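PDB 6JKM: mitotic checkpoint control protein kinase BUB1 from Drosophila melanogaster, which probably acts as an ATP-binding protein kinase of the mitotic spindle checkpoint at kinetochores, the chain here being its kinase domain with bound ADP and magnesium. Local coordinates for residues A[138-143]-A[183-188]; A[178-183]-A[206-211]; A[188-193]-A[201-206]. All blocks are in the same frame, centred on the assembly; numbering follows the deposited sequence.

Interaction 1 (A[138-143]-A[183-188]); sequences SLIGVC and IKPDNF. With MG (magnesium ion), chain C; ADP (adenosine-5'-diphosphate), chain B.
Leu139 N, in the first turn of its helix, gives its hydrogen to the carbonyl of Phe188 at 2.9 Å, arriving nearly along the C=O axis, and is also weakly bonded to Pro185 O. Beside this bond the Leu139 side chain, with CG anti to its carbonyl carbon (chi1 -76°), runs obliquely over the start of the Phe188 side chain, CD1 lying 3.7 Å from Phe188 CB. The CG1-CD1 branch of Ile140 lies across the proline: CD1 rests 3.6 Å from Pro185 CB, and CG1 sits over Asp186 N and slants across the carboxylate, 3.8 Å from Asp186 OD2, a plain van der Waals contact between partly exposed residues. Ser138 is the N-cap; its OG receives weak bonds from Ile140 N and Gly141 N, and its CA-H meets Phe188 O. The 183-188 segment belongs to the catalytic loop of the kinase fold. The loop also holds the nucleotide: ADP O3' donates a hydrogen bond to Asp186 O at 2.8 Å, and Asn187 OD1 binds one magnesium ion at 2.1 Å, while Asn187 ND2 is held by Asp182 O and gives a hydrogen to a water on the same metal, which fixes the rotation of the amide. The helix start thus backs the loop that carries the metal ligand. Behind it, Pro185 packs on Val255 and Val258 of helix 246-261, and Leu139 on Leu203 of strand 203-205.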
# COMPACT_ATOMS: atom_id res chain seq x y z
N SER A 138 -7.20 -1.05 -7.95
CA SER A 138 -6.98 -0.89 -6.52
C SER A 138 -8.19 -1.32 -5.72
O SER A 138 -9.27 -1.59 -6.27
CB SER A 138 -6.65 0.57 -6.18
OG SER A 138 -7.83 1.37 -6.28
N LEU A 139 -8.04 -1.38 -4.40
CA LEU A 139 -9.19 -1.70 -3.55
C LEU A 139 -10.31 -0.67 -3.67
O LEU A 139 -11.47 -1.00 -3.45
CB LEU A 139 -8.74 -1.83 -2.09
CG LEU A 139 -8.03 -3.17 -1.87
CD1 LEU A 139 -7.64 -3.34 -0.41
CD2 LEU A 139 -8.95 -4.32 -2.33
N ILE A 140 -9.98 0.56 -4.03
CA ILE A 140 -10.99 1.59 -4.31
C ILE A 140 -11.87 1.14 -5.47
O ILE A 140 -13.09 1.05 -5.32
CB ILE A 140 -10.34 2.94 -4.65
CG1 ILE A 140 -9.57 3.46 -3.43
CG2 ILE A 140 -11.41 3.97 -5.07
CD1 ILE A 140 -10.51 4.01 -2.35
N GLY A 141 -11.25 0.82 -6.60
CA GLY A 141 -11.98 0.38 -7.77
C GLY A 141 -12.77 -0.90 -7.52
O GLY A 141 -13.91 -1.03 -7.97
N VAL A 142 -12.18 -1.84 -6.78
CA VAL A 142 -12.86 -3.11 -6.46
C VAL A 142 -14.07 -2.86 -5.55
O VAL A 142 -15.18 -3.34 -5.79
CB VAL A 142 -11.88 -4.12 -5.81
CG1 VAL A 142 -12.62 -5.32 -5.24
CG2 VAL A 142 -10.84 -4.57 -6.84
N CYS A 143 -13.85 -2.06 -4.50
CA CYS A 143 -14.91 -1.79 -3.54
C CYS A 143 -16.10 -1.07 -4.18
O CYS A 143 -17.27 -1.39 -3.92
CB CYS A 143 -14.34 -0.97 -2.39
SG CYS A 143 -15.48 -0.56 -1.10
N ILE A 183 -0.52 4.17 3.63
CA ILE A 183 -1.46 3.06 3.58
C ILE A 183 -2.89 3.56 3.38
O ILE A 183 -3.47 4.17 4.27
CB ILE A 183 -1.42 2.23 4.88
CG1 ILE A 183 0.00 1.68 5.11
CG2 ILE A 183 -2.44 1.09 4.82
CD1 ILE A 183 0.35 0.52 4.24
N LYS A 184 -3.45 3.32 2.19
CA LYS A 184 -4.84 3.65 1.93
C LYS A 184 -5.35 2.69 0.86
O LYS A 184 -4.54 1.99 0.25
CB LYS A 184 -5.00 5.12 1.53
CG LYS A 184 -4.13 5.61 0.41
CD LYS A 184 -4.49 7.09 0.16
CE LYS A 184 -3.32 7.91 -0.30
NZ LYS A 184 -3.65 9.39 -0.31
N PRO A 185 -6.68 2.62 0.64
CA PRO A 185 -7.17 1.58 -0.27
C PRO A 185 -6.63 1.74 -1.69
O PRO A 185 -6.50 0.74 -2.40
CB PRO A 185 -8.69 1.77 -0.25
CG PRO A 185 -8.97 2.49 1.05
CD PRO A 185 -7.79 3.43 1.18
N ASP A 186 -6.32 2.99 -2.06
CA ASP A 186 -5.72 3.36 -3.35
C ASP A 186 -4.40 2.62 -3.59
O ASP A 186 -4.02 2.36 -4.73
CB ASP A 186 -5.43 4.89 -3.39
CG ASP A 186 -6.60 5.73 -2.90
OD1 ASP A 186 -7.17 6.47 -3.74
OD2 ASP A 186 -6.99 5.59 -1.71
N ASN A 187 -3.67 2.33 -2.52
CA ASN A 187 -2.33 1.78 -2.71
C ASN A 187 -2.21 0.28 -2.47
O ASN A 187 -1.11 -0.24 -2.37
CB ASN A 187 -1.33 2.54 -1.83
CG ASN A 187 -1.13 3.98 -2.31
OD1 ASN A 187 -1.26 4.26 -3.51
ND2 ASN A 187 -0.85 4.89 -1.37
N PHE A 188 -3.35 -0.41 -2.38
CA PHE A 188 -3.38 -1.87 -2.46
C PHE A 188 -4.05 -2.26 -3.78
O PHE A 188 -5.16 -1.80 -4.06
CB PHE A 188 -4.17 -2.51 -1.30
CG PHE A 188 -3.42 -2.59 0.01
CD1 PHE A 188 -2.46 -3.57 0.23
CD2 PHE A 188 -3.72 -1.70 1.05
CE1 PHE A 188 -1.78 -3.65 1.45
CE2 PHE A 188 -3.06 -1.78 2.27
CZ PHE A 188 -2.07 -2.76 2.47
MG MG C . -0.96 6.03 -4.63
PB ADP B . 0.42 8.04 -6.86
O1B ADP B . 0.11 9.17 -7.78
O2B ADP B . 1.80 8.15 -6.24
O3B ADP B . -0.70 7.79 -5.85
PA ADP B . 0.20 5.21 -7.56
O1A ADP B . 1.45 4.41 -7.88
O2A ADP B . -0.53 5.02 -6.26
O3A ADP B . 0.47 6.77 -7.88
O5' ADP B . -0.91 4.89 -8.71
C5' ADP B . -2.12 5.66 -8.77
C4' ADP B . -3.30 4.76 -9.16
O4' ADP B . -3.08 4.18 -10.46
C3' ADP B . -3.43 3.56 -8.25
O3' ADP B . -4.20 3.83 -7.08
C2' ADP B . -4.14 2.57 -9.16
O2' ADP B . -5.54 2.91 -9.14
C1' ADP B . -3.54 2.84 -10.54
N9 ADP B . -2.37 1.94 -10.66
C8 ADP B . -1.10 2.22 -10.28
N7 ADP B . -0.27 1.17 -10.52
C5 ADP B . -1.02 0.18 -11.05
C6 ADP B . -0.77 -1.19 -11.54
N6 ADP B . 0.47 -1.75 -11.49
N1 ADP B . -1.84 -1.87 -12.02
C2 ADP B . -3.07 -1.35 -12.08
N3 ADP B . -3.36 -0.10 -11.66
C4 ADP B . -2.39 0.69 -11.14
O HOH W 1 -1.52 7.17 -3.25
O HOH W 2 -2.92 5.97 -5.25

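Interaction 2 (A[178-183]-A[206-211]); sequences IIHADI and IDFGVS. With MG (magnesium ion), chain C; MG (magnesium ion), chain D; ADP (adenosine-5'-diphosphate), chain B.
His180 reaches the 206-211 segment and makes the tight part of this contact. Its CG lies anti to the backbone N (chi1 -178°), which swings the imidazole across to Ile206, where NE2 donates to Ile206 O at 2.8 Å, close to the ring plane. The other ring nitrogen, ND1, accepts from Asp182 N, so both nitrogens are used and the ring cannot easily turn. The Phe208 ring lies obliquely to the imidazole, planes 70° apart, with CD1 3.5 Å from His180 CD2. Ser211 OG donates to His180 O at 3.1 Å, and a water bridges His180 O, Asp207 O and Val210 N. The segments 178-183 and 206-211 carry HAD, at the place of the kinase HRD motif, and DFG. Toward the nucleotide the contact loosens: Asp182 and Asp207 stay 3.9 Å apart between OD2 and OD1, with metal-bound waters near Asp182, two of them giving its OD2 weak bonds. Asp207 OD1 bridges the two magnesium ions, OD2 binds the second at 2.2 Å, and Lys85 NZ gives OD2 a weak bond. At the partly exposed rim Val210 CG2 lies 3.9 Å from Asp182 CB. Phe208 packs against Ile97 and Ile101 of helix 92-104, Asp248 of helix 246-261 holds the backbone of His180 and Ala181, and Ile179 pairs with Ile212 of strand 212-213.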
# COMPACT_ATOMS: atom_id res chain seq x y z
N ILE A 178 10.76 -0.99 7.14
CA ILE A 178 10.18 0.01 6.24
C ILE A 178 8.80 0.42 6.70
O ILE A 178 7.98 -0.43 7.03
CB ILE A 178 10.09 -0.51 4.78
CG1 ILE A 178 11.46 -0.93 4.25
CG2 ILE A 178 9.45 0.54 3.87
CD1 ILE A 178 12.40 0.21 4.01
N ILE A 179 8.57 1.73 6.74
CA ILE A 179 7.24 2.27 6.98
C ILE A 179 6.66 2.78 5.65
O ILE A 179 7.24 3.66 5.03
CB ILE A 179 7.29 3.42 8.02
CG1 ILE A 179 7.87 2.90 9.34
CG2 ILE A 179 5.92 4.02 8.24
CD1 ILE A 179 8.22 3.99 10.32
N HIS A 180 5.53 2.22 5.20
CA HIS A 180 4.97 2.62 3.90
C HIS A 180 4.55 4.08 3.93
O HIS A 180 4.84 4.85 3.01
CB HIS A 180 3.77 1.74 3.51
CG HIS A 180 3.20 2.08 2.17
ND1 HIS A 180 2.22 3.03 2.00
CD2 HIS A 180 3.49 1.62 0.93
CE1 HIS A 180 1.91 3.13 0.72
NE2 HIS A 180 2.68 2.29 0.04
N ALA A 181 3.86 4.44 5.01
CA ALA A 181 3.51 5.83 5.34
C ALA A 181 2.41 6.42 4.47
O ALA A 181 2.07 7.60 4.63
CB ALA A 181 4.76 6.74 5.28
N ASP A 182 1.84 5.63 3.56
CA ASP A 182 0.71 6.09 2.77
C ASP A 182 -0.26 4.92 2.56
O ASP A 182 -0.76 4.71 1.46
CB ASP A 182 1.20 6.66 1.43
CG ASP A 182 0.19 7.61 0.77
OD1 ASP A 182 -0.73 8.09 1.46
OD2 ASP A 182 0.34 7.90 -0.44
N ILE A 183 -0.52 4.17 3.63
CA ILE A 183 -1.46 3.06 3.58
C ILE A 183 -2.89 3.56 3.38
O ILE A 183 -3.47 4.17 4.27
CB ILE A 183 -1.42 2.23 4.88
CG1 ILE A 183 0.00 1.68 5.11
CG2 ILE A 183 -2.44 1.09 4.82
CD1 ILE A 183 0.35 0.52 4.24
N ILE A 206 1.60 -0.99 -3.29
CA ILE A 206 2.30 -0.18 -4.28
C ILE A 206 2.53 1.23 -3.74
O ILE A 206 2.08 1.56 -2.64
CB ILE A 206 1.50 -0.07 -5.60
CG1 ILE A 206 0.22 0.74 -5.38
CG2 ILE A 206 1.13 -1.45 -6.13
CD1 ILE A 206 -0.48 1.17 -6.68
N ASP A 207 3.21 2.05 -4.53
CA ASP A 207 3.37 3.48 -4.27
C ASP A 207 4.20 3.72 -3.01
O ASP A 207 3.67 4.13 -1.97
CB ASP A 207 2.01 4.17 -4.16
CG ASP A 207 2.11 5.68 -4.16
OD1 ASP A 207 1.07 6.35 -3.96
OD2 ASP A 207 3.23 6.21 -4.36
N PHE A 208 5.51 3.49 -3.13
CA PHE A 208 6.44 3.73 -2.03
C PHE A 208 7.05 5.13 -2.09
O PHE A 208 8.14 5.36 -1.56
CB PHE A 208 7.53 2.66 -2.06
CG PHE A 208 6.98 1.27 -1.97
CD1 PHE A 208 6.44 0.80 -0.78
CD2 PHE A 208 6.95 0.45 -3.07
CE1 PHE A 208 5.90 -0.46 -0.70
CE2 PHE A 208 6.41 -0.83 -2.99
CZ PHE A 208 5.89 -1.28 -1.80
N GLY A 209 6.33 6.06 -2.70
CA GLY A 209 6.83 7.42 -2.90
C GLY A 209 7.23 8.17 -1.63
O GLY A 209 8.17 8.95 -1.64
N VAL A 210 6.51 7.95 -0.54
CA VAL A 210 6.86 8.64 0.71
C VAL A 210 7.25 7.68 1.84
O VAL A 210 7.14 8.02 3.03
CB VAL A 210 5.71 9.55 1.17
CG1 VAL A 210 5.45 10.64 0.12
CG2 VAL A 210 4.45 8.75 1.46
N SER A 211 7.72 6.49 1.49
CA SER A 211 8.03 5.49 2.49
C SER A 211 9.24 5.91 3.32
O SER A 211 10.03 6.75 2.89
CB SER A 211 8.29 4.13 1.84
OG SER A 211 7.12 3.69 1.18
MG MG C . -0.96 6.03 -4.63
MG MG D . 2.30 8.23 -4.17
PB ADP B . 0.42 8.04 -6.86
O1B ADP B . 0.11 9.17 -7.78
O2B ADP B . 1.80 8.15 -6.24
O3B ADP B . -0.70 7.79 -5.85
PA ADP B . 0.20 5.21 -7.56
O1A ADP B . 1.45 4.41 -7.88
O2A ADP B . -0.53 5.02 -6.26
O3A ADP B . 0.47 6.77 -7.88
O5' ADP B . -0.91 4.89 -8.71
C5' ADP B . -2.12 5.66 -8.77
C4' ADP B . -3.30 4.76 -9.16
O4' ADP B . -3.08 4.18 -10.46
C3' ADP B . -3.43 3.56 -8.25
O3' ADP B . -4.20 3.83 -7.08
C2' ADP B . -4.14 2.57 -9.16
O2' ADP B . -5.54 2.91 -9.14
C1' ADP B . -3.54 2.84 -10.54
N9 ADP B . -2.37 1.94 -10.66
C8 ADP B . -1.10 2.22 -10.28
N7 ADP B . -0.27 1.17 -10.52
C5 ADP B . -1.02 0.18 -11.05
C6 ADP B . -0.77 -1.19 -11.54
N6 ADP B . 0.47 -1.75 -11.49
N1 ADP B . -1.84 -1.87 -12.02
C2 ADP B . -3.07 -1.35 -12.08
N3 ADP B . -3.36 -0.10 -11.66
C4 ADP B . -2.39 0.69 -11.14
O HOH W 3 4.49 5.75 -0.06
O HOH W 1 -1.52 7.17 -3.25
O HOH W 4 0.87 9.34 -3.52
O HOH W 2 -2.92 5.97 -5.25
O HOH W 5 3.82 9.30 -3.82

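Interaction 3 (A[188-193]-A[201-206]); sequences FLLMKP and VSLQLI. With ADP (adenosine-5'-diphosphate), chain B.
Leu189 and Gln204 form the hydrogen-bonded pair of a short antiparallel ribbon: Leu189 N gives to Gln204 O at 2.8 Å and Gln204 N returns to Leu189 O at 2.9 Å. Two residues on, Met191 N donates to Ser202 O at 2.8 Å. The Leu189 side chain stands on the nucleotide side of this ribbon; CD1 lies 3.3 Å from ADP C6 and 3.7 Å from Ile206 CG2, the leucine and isoleucine side chains crossing at about a right angle. Ile206 in turn presents CD1 to ADP C8, reached because CG1 sits between the backbone N and carbonyl carbon (chi1 68°). Together the two form a floor under the adenine. Trimming Leu189 to an alanine would probably leave the adenine without both methyls that face it and Ile206 CG2 without its neighbour, opening a gap between base and ribbon. Next to them Met191 is bent at its second and third torsions and lays CG against Gln204 CB, 3.6 Å away; the Gln204 amide donates through NE2 to Pro112 O. On the other side of the ribbon Leu205 CD1 sits over one face of the Phe188 ring, 4.1 Å from its centroid, and Leu190 CD1 touches Leu203 CD2. Toward the connecting loop, Lys192 NZ is salt-bridged to Glu200 and weakly bonded to Ser202 OG. Gln165, from helix 156-175, accepts from Ser202 N and weakly from Leu203 N, positioning that strand. Phe188 and Leu203 lie on Met166 of helix 156-175 and Leu205 on Leu173 of the same helix, while Leu190 packs on Val142 of helix 139-150, so the ribbon rests between these helices and the adenine.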
# COMPACT_ATOMS: atom_id res chain seq x y z
N PHE A 188 -3.35 -0.41 -2.38
CA PHE A 188 -3.38 -1.87 -2.46
C PHE A 188 -4.05 -2.26 -3.78
O PHE A 188 -5.16 -1.80 -4.06
CB PHE A 188 -4.17 -2.51 -1.30
CG PHE A 188 -3.42 -2.59 0.01
CD1 PHE A 188 -2.46 -3.57 0.23
CD2 PHE A 188 -3.72 -1.70 1.05
CE1 PHE A 188 -1.78 -3.65 1.45
CE2 PHE A 188 -3.06 -1.78 2.27
CZ PHE A 188 -2.07 -2.76 2.47
N LEU A 189 -3.38 -3.09 -4.57
CA LEU A 189 -3.97 -3.64 -5.79
C LEU A 189 -4.47 -5.04 -5.53
O LEU A 189 -3.86 -5.78 -4.76
CB LEU A 189 -2.93 -3.69 -6.92
CG LEU A 189 -2.35 -2.38 -7.46
CD1 LEU A 189 -1.38 -2.68 -8.61
CD2 LEU A 189 -3.46 -1.43 -7.90
N LEU A 190 -5.58 -5.42 -6.18
CA LEU A 190 -5.98 -6.82 -6.26
C LEU A 190 -5.35 -7.40 -7.52
O LEU A 190 -5.65 -6.97 -8.64
CB LEU A 190 -7.51 -6.96 -6.27
CG LEU A 190 -8.05 -8.39 -6.32
CD1 LEU A 190 -7.78 -9.16 -5.00
CD2 LEU A 190 -9.53 -8.37 -6.61
N MET A 191 -4.44 -8.35 -7.34
CA MET A 191 -3.65 -8.89 -8.45
C MET A 191 -4.35 -10.06 -9.14
O MET A 191 -4.17 -10.29 -10.33
CB MET A 191 -2.26 -9.35 -7.97
CG MET A 191 -1.37 -8.23 -7.44
SD MET A 191 -1.28 -6.80 -8.54
CE MET A 191 -0.33 -7.42 -9.94
N LYS A 192 -5.15 -10.79 -8.37
CA LYS A 192 -5.80 -11.99 -8.87
C LYS A 192 -7.01 -12.31 -7.98
O LYS A 192 -7.14 -11.73 -6.90
CB LYS A 192 -4.80 -13.15 -8.92
CG LYS A 192 -4.22 -13.58 -7.58
CD LYS A 192 -3.14 -14.66 -7.79
CE LYS A 192 -2.57 -15.17 -6.47
NZ LYS A 192 -3.63 -15.82 -5.66
N PRO A 193 -7.91 -13.21 -8.43
CA PRO A 193 -9.06 -13.56 -7.60
C PRO A 193 -8.68 -14.14 -6.24
O PRO A 193 -7.59 -14.70 -6.09
CB PRO A 193 -9.80 -14.61 -8.44
CG PRO A 193 -9.41 -14.28 -9.86
CD PRO A 193 -7.98 -13.85 -9.76
N VAL A 201 -1.95 -14.88 -0.62
CA VAL A 201 -1.93 -13.45 -0.88
C VAL A 201 -2.38 -13.13 -2.30
O VAL A 201 -1.76 -13.59 -3.27
CB VAL A 201 -0.54 -12.85 -0.66
CG1 VAL A 201 -0.63 -11.34 -0.50
CG2 VAL A 201 0.13 -13.49 0.54
N SER A 202 -3.42 -12.31 -2.42
CA SER A 202 -3.88 -11.80 -3.71
C SER A 202 -3.74 -10.28 -3.83
O SER A 202 -3.99 -9.73 -4.89
CB SER A 202 -5.36 -12.18 -3.95
OG SER A 202 -5.51 -13.58 -4.07
N LEU A 203 -3.36 -9.61 -2.74
CA LEU A 203 -3.10 -8.17 -2.78
C LEU A 203 -1.62 -7.83 -3.02
O LEU A 203 -0.73 -8.66 -2.81
CB LEU A 203 -3.55 -7.51 -1.47
CG LEU A 203 -5.02 -7.70 -1.13
CD1 LEU A 203 -5.32 -7.18 0.27
CD2 LEU A 203 -5.92 -7.03 -2.17
N GLN A 204 -1.38 -6.60 -3.48
CA GLN A 204 -0.04 -6.05 -3.64
C GLN A 204 -0.02 -4.61 -3.17
O GLN A 204 -0.88 -3.80 -3.54
CB GLN A 204 0.43 -6.13 -5.10
CG GLN A 204 1.85 -5.61 -5.34
CD GLN A 204 2.21 -5.66 -6.81
OE1 GLN A 204 1.90 -4.74 -7.57
NE2 GLN A 204 2.85 -6.75 -7.23
N LEU A 205 0.94 -4.28 -2.33
CA LEU A 205 1.16 -2.93 -1.88
C LEU A 205 2.02 -2.19 -2.91
O LEU A 205 3.05 -2.71 -3.35
CB LEU A 205 1.83 -2.94 -0.51
CG LEU A 205 2.16 -1.61 0.16
CD1 LEU A 205 0.87 -0.86 0.48
CD2 LEU A 205 2.97 -1.88 1.43
N ILE A 206 1.60 -0.99 -3.29
CA ILE A 206 2.30 -0.18 -4.28
C ILE A 206 2.53 1.23 -3.74
O ILE A 206 2.08 1.56 -2.64
CB ILE A 206 1.50 -0.07 -5.60
CG1 ILE A 206 0.22 0.74 -5.38
CG2 ILE A 206 1.13 -1.45 -6.13
CD1 ILE A 206 -0.48 1.17 -6.68
PB ADP B . 0.42 8.04 -6.86
O1B ADP B . 0.11 9.17 -7.78
O2B ADP B . 1.80 8.15 -6.24
O3B ADP B . -0.70 7.79 -5.85
PA ADP B . 0.20 5.21 -7.56
O1A ADP B . 1.45 4.41 -7.88
O2A ADP B . -0.53 5.02 -6.26
O3A ADP B . 0.47 6.77 -7.88
O5' ADP B . -0.91 4.89 -8.71
C5' ADP B . -2.12 5.66 -8.77
C4' ADP B . -3.30 4.76 -9.16
O4' ADP B . -3.08 4.18 -10.46
C3' ADP B . -3.43 3.56 -8.25
O3' ADP B . -4.20 3.83 -7.08
C2' ADP B . -4.14 2.57 -9.16
O2' ADP B . -5.54 2.91 -9.14
C1' ADP B . -3.54 2.84 -10.54
N9 ADP B . -2.37 1.94 -10.66
C8 ADP B . -1.10 2.22 -10.28
N7 ADP B . -0.27 1.17 -10.52
C5 ADP B . -1.02 0.18 -11.05
C6 ADP B . -0.77 -1.19 -11.54
N6 ADP B . 0.47 -1.75 -11.49
N1 ADP B . -1.84 -1.87 -12.02
C2 ADP B . -3.07 -1.35 -12.08
N3 ADP B . -3.36 -0.10 -11.66
C4 ADP B . -2.39 0.69 -11.14

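Overall arrangement
The three contacts line the nucleotide site from base to phosphates. Interaction 3 lies under the adenine, interaction 1 holds the ribose and one magnesium ligand, and interaction 2 supplies the ligand shared by both metals. Interactions 1 and 3 share Phe188 and have centres 9 Å apart; interactions 2 and 3 share Ile206, with centres about 15 Å apart, and His180 CD2 packs 3.6 Å from Leu205 CD2. Interactions 1 and 2, centred 14 Å apart, join at one magnesium ion, which Asn187 OD1 and Asp207 OD1, 3.2 Å apart, both bind. Asn187 O, 3.0 Å from Ile206 N, probably adds a hydrogen bond, so the catalytic loop and the DFG segment are placed together around that metal.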